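Local coordinates for outer membrane associated protein (PDB 6U83) that probably binds the peptidoglycan cell wall through this periplasmic OmpA-like domain, which holds D-alanine here, within an outer-membrane protein of possible porin activity, at residues 60-66 with 158-164; 100-104 with 153-157; 23-27 with 170-174; 29-35 with 47-51; 54-59 with 164-170. All coordinates share one frame; numbering follows the deposited sequence.

Contact 1 (60-66 with 158-164); sequences LDTKFAY and RNQRVEA. With DAL (D-alanine), chain D.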
# COMPACT_ATOMS: atom_id res chain seq x y z
N LEU A 60 0.92 -3.21 0.81
CA LEU A 60 -0.37 -2.56 0.70
C LEU A 60 -0.53 -2.06 -0.73
O LEU A 60 0.32 -1.32 -1.23
CB LEU A 60 -0.48 -1.39 1.67
CG LEU A 60 -1.71 -0.51 1.58
CD1 LEU A 60 -2.80 -1.09 2.44
CD2 LEU A 60 -1.36 0.91 2.02
N ASP A 61 -1.61 -2.49 -1.39
CA ASP A 61 -1.94 -2.01 -2.73
C ASP A 61 -3.40 -1.57 -2.69
O ASP A 61 -4.31 -2.38 -2.85
CB ASP A 61 -1.68 -3.08 -3.79
CG ASP A 61 -1.80 -2.54 -5.20
OD1 ASP A 61 -2.28 -1.41 -5.35
OD2 ASP A 61 -1.41 -3.23 -6.16
N THR A 62 -3.61 -0.28 -2.44
CA THR A 62 -4.93 0.33 -2.41
C THR A 62 -5.24 0.93 -3.78
O THR A 62 -4.42 1.69 -4.33
CB THR A 62 -4.98 1.42 -1.33
OG1 THR A 62 -4.86 0.82 -0.04
CG2 THR A 62 -6.27 2.19 -1.41
N LYS A 63 -6.40 0.60 -4.33
CA LYS A 63 -6.80 1.02 -5.66
C LYS A 63 -7.79 2.17 -5.57
O LYS A 63 -8.48 2.35 -4.56
CB LYS A 63 -7.42 -0.14 -6.43
CG LYS A 63 -6.55 -1.38 -6.47
CD LYS A 63 -5.65 -1.39 -7.67
CE LYS A 63 -4.43 -2.21 -7.36
NZ LYS A 63 -3.58 -2.40 -8.56
N PHE A 64 -7.88 2.94 -6.66
CA PHE A 64 -8.73 4.11 -6.76
C PHE A 64 -9.51 4.11 -8.07
O PHE A 64 -8.99 3.70 -9.11
CB PHE A 64 -7.92 5.42 -6.69
CG PHE A 64 -7.30 5.69 -5.35
CD1 PHE A 64 -6.07 5.13 -5.02
CD2 PHE A 64 -7.92 6.54 -4.45
CE1 PHE A 64 -5.48 5.42 -3.80
CE2 PHE A 64 -7.32 6.83 -3.22
CZ PHE A 64 -6.10 6.26 -2.90
N ALA A 65 -10.74 4.61 -8.01
CA ALA A 65 -11.49 4.83 -9.24
C ALA A 65 -10.89 5.97 -10.07
O ALA A 65 -10.09 6.79 -9.59
CB ALA A 65 -12.96 5.14 -8.92
N TYR A 66 -11.30 6.02 -11.33
CA TYR A 66 -10.72 6.94 -12.29
C TYR A 66 -10.87 8.39 -11.83
O TYR A 66 -11.98 8.85 -11.52
CB TYR A 66 -11.40 6.70 -13.64
CG TYR A 66 -11.00 7.68 -14.72
CD1 TYR A 66 -9.81 7.50 -15.42
CD2 TYR A 66 -11.78 8.78 -15.02
CE1 TYR A 66 -9.43 8.38 -16.40
CE2 TYR A 66 -11.41 9.69 -16.01
CZ TYR A 66 -10.22 9.48 -16.69
OH TYR A 66 -9.83 10.36 -17.67
N ARG A 158 -5.82 -0.51 -12.85
CA ARG A 158 -5.03 -1.04 -11.76
C ARG A 158 -3.79 -0.20 -11.46
O ARG A 158 -3.23 -0.31 -10.37
CB ARG A 158 -4.63 -2.48 -12.06
CG ARG A 158 -5.73 -3.48 -11.75
CD ARG A 158 -5.38 -4.87 -12.26
NE ARG A 158 -5.31 -4.89 -13.72
CZ ARG A 158 -5.21 -6.01 -14.44
NH1 ARG A 158 -5.16 -5.95 -15.76
NH2 ARG A 158 -5.17 -7.19 -13.83
N ASN A 159 -3.33 0.63 -12.41
CA ASN A 159 -2.23 1.54 -12.11
C ASN A 159 -2.64 2.66 -11.16
O ASN A 159 -1.77 3.26 -10.52
CB ASN A 159 -1.68 2.11 -13.42
CG ASN A 159 -0.93 1.07 -14.21
OD1 ASN A 159 -0.11 0.34 -13.66
ND2 ASN A 159 -1.20 1.00 -15.51
N GLN A 160 -3.94 2.93 -11.06
CA GLN A 160 -4.50 3.98 -10.21
C GLN A 160 -4.49 3.49 -8.76
O GLN A 160 -5.46 2.85 -8.31
CB GLN A 160 -5.91 4.30 -10.68
CG GLN A 160 -5.99 4.82 -12.13
CD GLN A 160 -7.39 4.65 -12.74
OE1 GLN A 160 -7.59 4.97 -13.91
NE2 GLN A 160 -8.34 4.15 -11.95
N ARG A 161 -3.42 3.79 -8.02
CA ARG A 161 -3.16 3.07 -6.77
C ARG A 161 -2.16 3.79 -5.87
O ARG A 161 -1.42 4.68 -6.29
CB ARG A 161 -2.62 1.67 -7.06
CG ARG A 161 -1.11 1.70 -7.29
CD ARG A 161 -0.72 0.70 -8.35
NE ARG A 161 0.72 0.57 -8.51
CZ ARG A 161 1.42 1.22 -9.44
NH1 ARG A 161 0.79 2.05 -10.27
NH2 ARG A 161 2.74 1.05 -9.55
N VAL A 162 -2.14 3.35 -4.61
CA VAL A 162 -1.14 3.70 -3.62
C VAL A 162 -0.48 2.41 -3.15
O VAL A 162 -1.16 1.41 -2.92
CB VAL A 162 -1.76 4.46 -2.43
CG1 VAL A 162 -0.88 4.35 -1.21
CG2 VAL A 162 -1.93 5.90 -2.77
N GLU A 163 0.84 2.44 -3.00
CA GLU A 163 1.61 1.28 -2.55
C GLU A 163 2.47 1.63 -1.36
O GLU A 163 2.95 2.77 -1.23
CB GLU A 163 2.53 0.75 -3.65
CG GLU A 163 1.86 0.35 -4.93
CD GLU A 163 2.85 -0.29 -5.87
OE1 GLU A 163 4.07 -0.23 -5.57
OE2 GLU A 163 2.41 -0.86 -6.89
N ALA A 164 2.72 0.63 -0.51
CA ALA A 164 3.65 0.75 0.60
C ALA A 164 4.05 -0.65 1.04
O ALA A 164 3.27 -1.60 0.89
CB ALA A 164 3.04 1.52 1.77
N DAL D . -5.03 8.87 -15.07
CA DAL D . -6.29 8.71 -14.36
CB DAL D . -7.08 10.02 -14.37
C DAL D . -6.11 8.20 -12.93
O DAL D . -7.09 8.16 -12.19
OXT DAL D . -5.00 7.82 -12.49

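Contact 2 (100-104 with 153-157); sequences ASQGQ and HKSDP. With DAL (D-alanine), chain D.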
# COMPACT_ATOMS: atom_id res chain seq x y z
N ALA A 100 -0.70 6.83 -10.81
CA ALA A 100 -1.83 7.12 -11.68
C ALA A 100 -1.73 6.27 -12.94
O ALA A 100 -0.68 5.69 -13.24
CB ALA A 100 -1.90 8.63 -12.01
N SER A 101 -2.84 6.16 -13.65
CA SER A 101 -2.79 5.57 -14.97
C SER A 101 -2.55 6.68 -15.99
O SER A 101 -2.86 7.84 -15.76
CB SER A 101 -4.09 4.83 -15.29
OG SER A 101 -5.20 5.73 -15.28
N GLN A 102 -1.97 6.31 -17.13
CA GLN A 102 -1.82 7.27 -18.22
C GLN A 102 -3.01 7.07 -19.15
O GLN A 102 -3.05 6.11 -19.93
CB GLN A 102 -0.51 7.09 -18.98
CG GLN A 102 -0.41 8.10 -20.11
CD GLN A 102 0.84 7.95 -20.93
OE1 GLN A 102 1.57 6.97 -20.81
NE2 GLN A 102 1.11 8.93 -21.79
N GLY A 103 -3.98 7.98 -19.07
CA GLY A 103 -5.20 7.81 -19.85
C GLY A 103 -5.08 8.23 -21.29
O GLY A 103 -5.86 7.77 -22.13
N GLN A 104 -4.13 9.10 -21.61
CA GLN A 104 -4.04 9.67 -22.95
C GLN A 104 -2.61 9.59 -23.45
O GLN A 104 -1.65 9.67 -22.67
CB GLN A 104 -4.58 11.13 -22.98
CG GLN A 104 -6.06 11.20 -22.60
CD GLN A 104 -6.73 12.51 -22.96
OE1 GLN A 104 -7.90 12.73 -22.62
NE2 GLN A 104 -6.00 13.37 -23.65
N HIS A 153 -1.40 -2.59 -19.67
CA HIS A 153 -1.32 -1.33 -20.38
C HIS A 153 -1.21 -0.18 -19.38
O HIS A 153 -1.68 -0.28 -18.24
CB HIS A 153 -2.55 -1.16 -21.27
CG HIS A 153 -2.43 -0.08 -22.30
ND1 HIS A 153 -2.66 1.25 -22.02
CD2 HIS A 153 -2.13 -0.14 -23.63
CE1 HIS A 153 -2.49 1.97 -23.12
NE2 HIS A 153 -2.17 1.15 -24.11
N LYS A 154 -0.57 0.91 -19.81
CA LYS A 154 -0.38 2.04 -18.90
C LYS A 154 -1.69 2.70 -18.49
O LYS A 154 -1.74 3.38 -17.46
CB LYS A 154 0.54 3.07 -19.56
CG LYS A 154 1.90 2.53 -19.92
CD LYS A 154 2.69 3.58 -20.70
CE LYS A 154 4.19 3.33 -20.63
NZ LYS A 154 4.93 4.51 -21.17
N SER A 155 -2.76 2.53 -19.27
CA SER A 155 -4.04 3.14 -18.97
C SER A 155 -4.94 2.24 -18.13
O SER A 155 -6.11 2.56 -17.91
CB SER A 155 -4.75 3.51 -20.26
OG SER A 155 -4.88 2.37 -21.08
N ASP A 156 -4.41 1.12 -17.67
CA ASP A 156 -5.20 0.16 -16.91
C ASP A 156 -5.57 0.78 -15.56
O ASP A 156 -4.71 1.35 -14.91
CB ASP A 156 -4.39 -1.12 -16.74
CG ASP A 156 -5.19 -2.26 -16.14
OD1 ASP A 156 -5.61 -2.14 -14.97
OD2 ASP A 156 -5.37 -3.29 -16.83
N PRO A 157 -6.84 0.70 -15.14
CA PRO A 157 -7.19 1.28 -13.82
C PRO A 157 -6.41 0.67 -12.67
O PRO A 157 -6.36 1.26 -11.59
CB PRO A 157 -8.69 0.97 -13.69
CG PRO A 157 -9.14 0.64 -15.07
CD PRO A 157 -7.98 -0.00 -15.74
N DAL D . -5.03 8.87 -15.07
CA DAL D . -6.29 8.71 -14.36
CB DAL D . -7.08 10.02 -14.37
C DAL D . -6.11 8.20 -12.93
O DAL D . -7.09 8.16 -12.19
OXT DAL D . -5.00 7.82 -12.49

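Contact 3 (23-27 with 170-174); sequences ESKYV and LKEAN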
# COMPACT_ATOMS: atom_id res chain seq x y z
N GLU A 23 10.89 -24.88 20.63
CA GLU A 23 9.51 -24.78 21.06
C GLU A 23 8.87 -23.45 20.70
O GLU A 23 7.64 -23.34 20.74
CB GLU A 23 9.45 -25.04 22.58
CG GLU A 23 8.16 -24.71 23.30
CD GLU A 23 8.42 -24.21 24.71
OE1 GLU A 23 9.41 -24.67 25.34
OE2 GLU A 23 7.64 -23.35 25.19
N SER A 24 9.66 -22.44 20.29
CA SER A 24 9.15 -21.10 20.06
C SER A 24 8.18 -21.08 18.88
O SER A 24 8.46 -21.63 17.81
CB SER A 24 10.30 -20.12 19.81
OG SER A 24 11.10 -20.49 18.71
N LYS A 25 7.03 -20.44 19.08
CA LYS A 25 5.99 -20.33 18.07
C LYS A 25 5.82 -18.86 17.69
O LYS A 25 5.61 -18.01 18.56
CB LYS A 25 4.67 -20.94 18.57
CG LYS A 25 4.37 -20.69 20.05
CD LYS A 25 3.50 -21.80 20.64
CE LYS A 25 3.17 -21.53 22.11
NZ LYS A 25 2.61 -22.73 22.80
N TYR A 26 5.93 -18.57 16.40
CA TYR A 26 5.81 -17.22 15.88
C TYR A 26 4.41 -16.99 15.29
O TYR A 26 3.78 -17.91 14.77
CB TYR A 26 6.88 -16.95 14.82
CG TYR A 26 8.30 -17.03 15.36
CD1 TYR A 26 8.93 -15.90 15.87
CD2 TYR A 26 9.00 -18.23 15.36
CE1 TYR A 26 10.23 -15.97 16.37
CE2 TYR A 26 10.29 -18.31 15.86
CZ TYR A 26 10.91 -17.17 16.37
OH TYR A 26 12.20 -17.24 16.87
N VAL A 27 3.95 -15.75 15.38
CA VAL A 27 2.59 -15.37 15.00
C VAL A 27 2.65 -14.37 13.84
O VAL A 27 3.51 -13.49 13.81
CB VAL A 27 1.83 -14.80 16.22
CG1 VAL A 27 2.48 -13.53 16.74
CG2 VAL A 27 0.36 -14.55 15.89
N LEU A 170 9.46 -11.57 12.77
CA LEU A 170 8.24 -12.24 13.19
C LEU A 170 8.18 -12.31 14.70
O LEU A 170 9.17 -12.65 15.36
CB LEU A 170 8.16 -13.65 12.59
CG LEU A 170 7.45 -13.70 11.24
CD1 LEU A 170 7.51 -15.09 10.65
CD2 LEU A 170 6.01 -13.25 11.41
N LYS A 171 7.02 -11.97 15.25
CA LYS A 171 6.85 -11.88 16.69
C LYS A 171 6.60 -13.25 17.30
O LYS A 171 5.86 -14.07 16.75
CB LYS A 171 5.69 -10.93 17.02
CG LYS A 171 5.78 -9.55 16.35
CD LYS A 171 6.84 -8.68 17.00
CE LYS A 171 7.13 -7.43 16.18
NZ LYS A 171 8.08 -6.50 16.86
N GLU A 172 7.21 -13.51 18.45
CA GLU A 172 6.95 -14.74 19.19
C GLU A 172 5.59 -14.66 19.87
O GLU A 172 5.17 -13.60 20.34
CB GLU A 172 8.05 -14.98 20.23
CG GLU A 172 9.30 -15.65 19.66
CD GLU A 172 10.49 -15.59 20.61
OE1 GLU A 172 10.73 -14.52 21.20
OE2 GLU A 172 11.19 -16.62 20.76
N ALA A 173 4.88 -15.79 19.90
CA ALA A 173 3.49 -15.79 20.33
C ALA A 173 3.37 -15.50 21.82
O ALA A 173 4.12 -16.04 22.64
CB ALA A 173 2.84 -17.13 19.99
N ASN A 174 2.41 -14.65 22.17
CA ASN A 174 2.16 -14.27 23.57
C ASN A 174 0.75 -13.69 23.73
O ASN A 174 -0.22 -14.41 23.96
CB ASN A 174 3.21 -13.27 24.05
CG ASN A 174 3.14 -11.94 23.32
OD1 ASN A 174 2.61 -11.85 22.21
ND2 ASN A 174 3.69 -10.90 23.93

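Contact 4 (29-35 with 47-51); sequences PAGIKQC and ACYTI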
# COMPACT_ATOMS: atom_id res chain seq x y z
N PRO A 29 0.93 -11.57 10.87
CA PRO A 29 0.25 -10.27 11.02
C PRO A 29 -1.27 -10.41 10.98
O PRO A 29 -1.83 -11.11 10.12
CB PRO A 29 0.78 -9.44 9.84
CG PRO A 29 1.55 -10.38 8.98
CD PRO A 29 1.98 -11.52 9.84
N ALA A 30 -1.94 -9.73 11.91
CA ALA A 30 -3.37 -9.90 12.12
C ALA A 30 -4.17 -9.44 10.91
O ALA A 30 -4.01 -8.32 10.43
CB ALA A 30 -3.82 -9.12 13.36
N GLY A 31 -5.06 -10.31 10.44
CA GLY A 31 -5.97 -9.95 9.37
C GLY A 31 -5.35 -9.89 7.99
O GLY A 31 -6.02 -9.46 7.05
N ILE A 32 -4.10 -10.31 7.84
CA ILE A 32 -3.38 -10.23 6.57
C ILE A 32 -3.00 -11.64 6.13
O ILE A 32 -2.46 -12.42 6.92
CB ILE A 32 -2.12 -9.36 6.71
CG1 ILE A 32 -2.49 -8.01 7.33
CG2 ILE A 32 -1.49 -9.19 5.38
CD1 ILE A 32 -1.29 -7.19 7.82
N LYS A 33 -3.26 -11.95 4.87
CA LYS A 33 -2.98 -13.28 4.33
C LYS A 33 -1.75 -13.22 3.44
O LYS A 33 -1.34 -12.16 2.98
CB LYS A 33 -4.18 -13.81 3.54
CG LYS A 33 -5.52 -13.58 4.24
CD LYS A 33 -5.51 -14.12 5.68
CE LYS A 33 -6.92 -14.32 6.23
NZ LYS A 33 -7.07 -15.70 6.79
N GLN A 34 -1.16 -14.39 3.18
CA GLN A 34 0.06 -14.44 2.39
C GLN A 34 -0.22 -14.03 0.95
O GLN A 34 -1.26 -14.37 0.38
CB GLN A 34 0.65 -15.85 2.42
CG GLN A 34 1.94 -16.00 1.64
CD GLN A 34 2.44 -17.42 1.62
OE1 GLN A 34 1.91 -18.27 0.91
NE2 GLN A 34 3.47 -17.70 2.42
N CYS A 35 0.72 -13.29 0.35
CA CYS A 35 0.54 -12.81 -1.01
C CYS A 35 0.49 -13.97 -2.00
O CYS A 35 1.34 -14.87 -1.95
CB CYS A 35 1.67 -11.85 -1.41
SG CYS A 35 1.79 -10.28 -0.50
N ALA A 47 -3.92 -5.99 1.20
CA ALA A 47 -2.73 -6.02 2.03
C ALA A 47 -2.37 -7.48 2.26
O ALA A 47 -3.22 -8.27 2.68
CB ALA A 47 -2.97 -5.30 3.36
N CYS A 48 -1.13 -7.85 1.95
CA CYS A 48 -0.71 -9.24 2.10
C CYS A 48 0.74 -9.28 2.60
O CYS A 48 1.43 -8.26 2.66
CB CYS A 48 -0.92 -10.00 0.78
SG CYS A 48 -0.05 -9.36 -0.68
N TYR A 49 1.19 -10.48 3.00
CA TYR A 49 2.53 -10.65 3.56
C TYR A 49 3.33 -11.70 2.79
O TYR A 49 2.77 -12.64 2.22
CB TYR A 49 2.50 -11.06 5.07
CG TYR A 49 1.96 -12.46 5.35
CD1 TYR A 49 2.76 -13.58 5.20
CD2 TYR A 49 0.65 -12.65 5.77
CE1 TYR A 49 2.27 -14.85 5.44
CE2 TYR A 49 0.16 -13.91 6.02
CZ TYR A 49 0.97 -15.01 5.85
OH TYR A 49 0.49 -16.27 6.09
N THR A 50 4.66 -11.54 2.79
CA THR A 50 5.57 -12.62 2.45
C THR A 50 6.55 -12.82 3.59
O THR A 50 6.83 -11.89 4.36
CB THR A 50 6.38 -12.37 1.17
OG1 THR A 50 7.42 -11.42 1.45
CG2 THR A 50 5.49 -11.84 0.07
N ILE A 51 7.06 -14.03 3.71
CA ILE A 51 8.06 -14.36 4.71
C ILE A 51 9.35 -14.67 3.98
O ILE A 51 9.35 -15.33 2.93
CB ILE A 51 7.62 -15.54 5.59
CG1 ILE A 51 6.28 -15.22 6.27
CG2 ILE A 51 8.67 -15.85 6.64
CD1 ILE A 51 5.57 -16.48 6.77

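Contact 5 (54-59 with 164-170); sequences DDVTVY and ASVSAPL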
# COMPACT_ATOMS: atom_id res chain seq x y z
N ASP A 54 12.90 -15.38 8.82
CA ASP A 54 12.09 -15.08 9.99
C ASP A 54 11.61 -13.63 9.97
O ASP A 54 10.98 -13.18 10.93
CB ASP A 54 12.88 -15.36 11.27
CG ASP A 54 12.57 -16.74 11.87
OD1 ASP A 54 11.67 -16.83 12.75
OD2 ASP A 54 13.23 -17.73 11.48
N ASP A 55 11.91 -12.89 8.90
CA ASP A 55 11.42 -11.54 8.70
C ASP A 55 10.19 -11.57 7.81
O ASP A 55 10.18 -12.24 6.77
CB ASP A 55 12.49 -10.64 8.07
CG ASP A 55 13.78 -10.60 8.88
OD1 ASP A 55 14.66 -9.77 8.54
OD2 ASP A 55 13.93 -11.40 9.83
N VAL A 56 9.15 -10.85 8.21
CA VAL A 56 7.91 -10.76 7.45
C VAL A 56 7.85 -9.39 6.80
O VAL A 56 8.33 -8.40 7.36
CB VAL A 56 6.68 -11.05 8.34
CG1 VAL A 56 6.55 -10.03 9.46
CG2 VAL A 56 5.41 -11.10 7.50
N THR A 57 7.29 -9.33 5.59
CA THR A 57 7.10 -8.09 4.87
C THR A 57 5.64 -7.99 4.46
O THR A 57 5.11 -8.92 3.84
CB THR A 57 7.99 -8.00 3.62
OG1 THR A 57 9.36 -8.18 4.01
CG2 THR A 57 7.82 -6.64 2.95
N VAL A 58 5.00 -6.87 4.80
CA VAL A 58 3.60 -6.64 4.48
C VAL A 58 3.53 -5.61 3.37
O VAL A 58 4.22 -4.59 3.42
CB VAL A 58 2.80 -6.19 5.72
CG1 VAL A 58 1.35 -5.94 5.36
CG2 VAL A 58 2.87 -7.25 6.81
N TYR A 59 2.73 -5.89 2.36
CA TYR A 59 2.50 -4.98 1.26
C TYR A 59 1.08 -4.42 1.34
O TYR A 59 0.17 -5.08 1.85
CB TYR A 59 2.68 -5.66 -0.08
CG TYR A 59 4.06 -6.19 -0.27
CD1 TYR A 59 4.41 -7.44 0.21
CD2 TYR A 59 5.01 -5.45 -0.94
CE1 TYR A 59 5.69 -7.94 0.04
CE2 TYR A 59 6.28 -5.93 -1.12
CZ TYR A 59 6.62 -7.17 -0.63
OH TYR A 59 7.90 -7.64 -0.82
N ALA A 164 2.72 0.63 -0.51
CA ALA A 164 3.65 0.75 0.60
C ALA A 164 4.05 -0.65 1.04
O ALA A 164 3.27 -1.60 0.89
CB ALA A 164 3.04 1.52 1.77
N SER A 165 5.26 -0.77 1.60
CA SER A 165 5.72 -2.02 2.17
C SER A 165 6.61 -1.74 3.37
O SER A 165 7.43 -0.83 3.34
CB SER A 165 6.47 -2.85 1.12
OG SER A 165 7.51 -2.11 0.51
N VAL A 166 6.42 -2.53 4.43
CA VAL A 166 7.24 -2.46 5.63
C VAL A 166 7.65 -3.87 6.04
O VAL A 166 6.98 -4.85 5.70
CB VAL A 166 6.50 -1.75 6.78
CG1 VAL A 166 6.28 -0.28 6.44
CG2 VAL A 166 5.17 -2.42 7.04
N SER A 167 8.76 -3.98 6.76
CA SER A 167 9.29 -5.26 7.19
C SER A 167 9.57 -5.23 8.68
O SER A 167 9.84 -4.18 9.27
CB SER A 167 10.58 -5.63 6.45
OG SER A 167 10.33 -5.69 5.07
N ALA A 168 9.52 -6.39 9.29
CA ALA A 168 9.80 -6.49 10.71
C ALA A 168 10.02 -7.95 11.04
O ALA A 168 9.52 -8.83 10.32
CB ALA A 168 8.64 -5.92 11.54
N PRO A 169 10.79 -8.26 12.08
CA PRO A 169 10.92 -9.66 12.49
C PRO A 169 9.57 -10.25 12.89
O PRO A 169 8.65 -9.53 13.28
CB PRO A 169 11.89 -9.59 13.67
CG PRO A 169 12.67 -8.31 13.45
CD PRO A 169 11.69 -7.37 12.83
N LEU A 170 9.46 -11.57 12.77
CA LEU A 170 8.24 -12.24 13.19
C LEU A 170 8.18 -12.31 14.70
O LEU A 170 9.17 -12.65 15.36
CB LEU A 170 8.16 -13.65 12.59
CG LEU A 170 7.45 -13.70 11.24
CD1 LEU A 170 7.51 -15.09 10.65
CD2 LEU A 170 6.01 -13.25 11.41

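Contact 1 (60-66 with 158-164)
Four backbone hydrogen bonds pair L60 with A164 and T62 with V162 as antiparallel hydrogen-bonded pairs, the strands 60-63 and 161-164 running with their axes 4.6 Å apart. Beyond them the backbone N of F64 still reaches Q160 O at 2.9 Å, although both residues have left regular strand.

Amide bonding continues through the side chain of Q160. Its chain, extended beyond CG, sends NE2 to F64 O at 2.9 Å, nearly in the amide plane, while OE1 is taken by the hydroxyl of S101. With both ends held, the amide has little freedom to flip. OE1 also lies 3.7 Å from Y66 CD1, at the edge of that ring.

Charged groups occupy the face of D61, K63, R161 and E163. K63 bends at chi2 (-92°), which brings NZ to R158 O at 2.8 Å, on a lone pair in the carbonyl plane; N40 O is a further acceptor, and D61 OD2 adds a salt bridge whose hydrogen bond is weak. R161 NE meets E163 OE2 at 2.7 Å, almost straight but from above the carboxylate plane, and NH1 goes to N159 O.

The face of L60, T62, V162 and A164 is mostly apolar. V162 CG2 approaches F64 CE1 obliquely at 3.7 Å, and helices 73-89 and 110-130 cover this side.

Y66 CE1 touches the D-alanine methyl, CB, at 3.5 Å, and Q160 CG packs against its carboxylate. The paired strands thus open into the D-alanine pocket, consistent with the peptidoglycan-binding site of OmpA-like domains.

Contact 2 (100-104 with 153-157)
A single backbone hydrogen bond joins the two loops: Q102 N donates to K154 O at 3.0 Å, coming from above the carbonyl plane, 47° out of it. The accepting carbonyl belongs to a type I beta turn from H153 to D156, closed by D156 N to H153 O. Within that turn S155 N points at H153 ND1, 3.0 Å away and close to the ring plane, a nearly straight bond that steadies the imidazole. The same K154 carbonyl receives a weak bond from N159 ND2.

Around this bond the contacts are van der Waals ones. S101 faces the turn with its CB, which sits 3.6 Å from D156 O and about as near to K154 O. S155 CB comes close to Q102 O. Towards solvent, the extended side chains of Q102 and K154 lie side by side and point the same way, with Q102 OE1 3.6 Å from K154 CD. D156 turns away from the loop, and its carboxylate pairs with R158.

S101 also makes polar contacts to D-alanine. Its backbone N donates to DAL OXT at 3.0 Å, whereas DAL N lies so close to S101 O that the length of that bond is doubtful. With chi1 at 62°, S101 OG lies between its own N and carbonyl carbon, within weak bonding distance of DAL N, its main partner being Q160. A100 CB packs against OXT at 3.2 Å. The turn from H153 to D156 therefore backs one wall of the D-alanine pocket, to which N113, R120 and D67 also contribute hydrogen bonds, in keeping with the peptidoglycan-binding pocket of OmpA-like domains.

Contact 3 (23-27 with 170-174)
A short antiparallel beta pairing joins the two ends of the ordered chain here: strand 26-27 is added to the last residues of strand 161-172, at the far tip of the sheet. Y26 and E172 form a non-hydrogen-bonded pair, their CA atoms 4.3 Å apart. Two backbone hydrogen bonds bracket them, from A173 N to K25 O at 2.7 Å and from V27 N to K171 O at 2.9 Å. Both are nearly collinear with the accepting C=O. The pairing is short, resting on two hydrogen bonds, and largely exposed, and all its residues also touch crystal neighbours, so the lattice may help to hold it in this form.

The largest side chain involved is that of Y26. Its ring runs alongside E172, both pointing the same way, with E172 CG 3.4 Å from Y26 CE1. Ring and carboxylate planes are only 16° apart. At the ring edge, near its plane, L170 O lies 3.3 Å from Y26 CD1, and L170 CB adds an apolar touch to the same ring carbon. The orientation of Y26 CG, anti to the carbonyl carbon (chi1 -63°), puts the ring alongside residues 170-172, with its edge toward L170 O.

Around the tyrosine the contacts are smaller. L170 CD2 reaches V27 O, and V27 CG1 crosses K171 at its CB. The aliphatic part of K25 lies against A173 before its ammonium end leads away, and K25 CG lies 3.9 Å from A173 CB.

Contact 4 (29-35 with 47-51)
The ring of Y49 forms the apolar centre, packed on by P29, I32 and Q34. With chi1 at 69°, CG stands between the backbone N and the carbonyl carbon of Y49, which swings the ring under the neighbouring strand. Q34 CA lies over the middle of one face, 3.5 Å above the plane, and Q34 CB makes a CH-pi contact with the same ring, 3.9 Å from its centroid. P29 meets the tyrosine at about a right angle, its CG 4.0 Å from Y49 CD2. I32 CG2 touches that ring carbon too and presses on the backbone at C48 CA. Behind P29 and I32 stands helix 73-89, and V56 and V58 of strand 55-63 add to the apolar surroundings.

Next outward comes the disulfide between C35 and C48, whose sulfurs are 2.1 Å apart with a chi3 of 91°, close to the relaxed value. T50 CG2 rests against C35 SG, and Y59 lies alongside C35.

The polar edge is backbone. Y49 N donates to K33 O at 3.0 Å and C35 N to Y49 O at 2.8 Å, so both polar main-chain atoms of Y49 are used in a short parallel pairing of strand 33-34 with strand 46-52. I32 O lies at the edge of the ring, 3.1 Å from Y49 CE2. The type II turn from P29 to I32, with G31 at positive phi, brings the chain round to this position.

Only two hydrogen bonds hold this brief pairing, to which the disulfide would add a covalent tie, probably formed in the oxidising periplasm.

Contact 5 (54-59 with 164-170)
V56 makes the close apolar contact across these strands, with CG1 and CB each 3.8 Å from L170 CD2; the two side chains cross at about a right angle. V56, V58, V166 and A168 share this buried face. F82 and F85 of helix 73-89 cover the two valines of strand 55-63, while V94 and I91 lie against V166.

The opposite face is more open. There T57 OG1 and S167 OG share a hydrogen bond of 2.9 Å, in which either may be the donor. T57 OG1 is anti to its carbonyl carbon (chi1 -56°), an orientation that presents the hydroxyl to the serine and sets CG2 near V166 O. Farther along, S165 CB approaches the Y59 ring obliquely, 3.6 Å from CD2, and F39 meets the same ring.

Between the faces runs a regular backbone pairing. V56 exchanges two bonds with A168, and V58 two with V166, V56 N reaching A168 O at 2.9 Å. At the exposed end L170 N closes on D54 O at 2.9 Å, while the side chains of the facing pair D55 and P169 diverge.

Strand 55-63 thus lies antiparallel to strand 161-172 in the mixed sheet, with helices packed on one face, the alpha/beta sandwich of OmpA-like domains.

From the N terminus, contact 3 closes the widest loop, bringing 23-27 to the C-terminal residues and enclosing all the others. Contact 4 closes a short local loop of its own, complete before contacts 5 and 1 open. Those two follow in succession along strands 55-63 and 161-172, share A164, and nest, contact 1 within contact 5. Contact 2 lies innermost, tying the loop after strand 94-98 to the one before strand 161-172. It meets contact 1 through S101 and Q160, and both touch D-alanine. Contacts 4 and 5 join through backbone bonds between strands 46-52 and 55-63. Strand 161-172 continues to the termini at contact 3, whose centre is about 43 Å from that of contact 2.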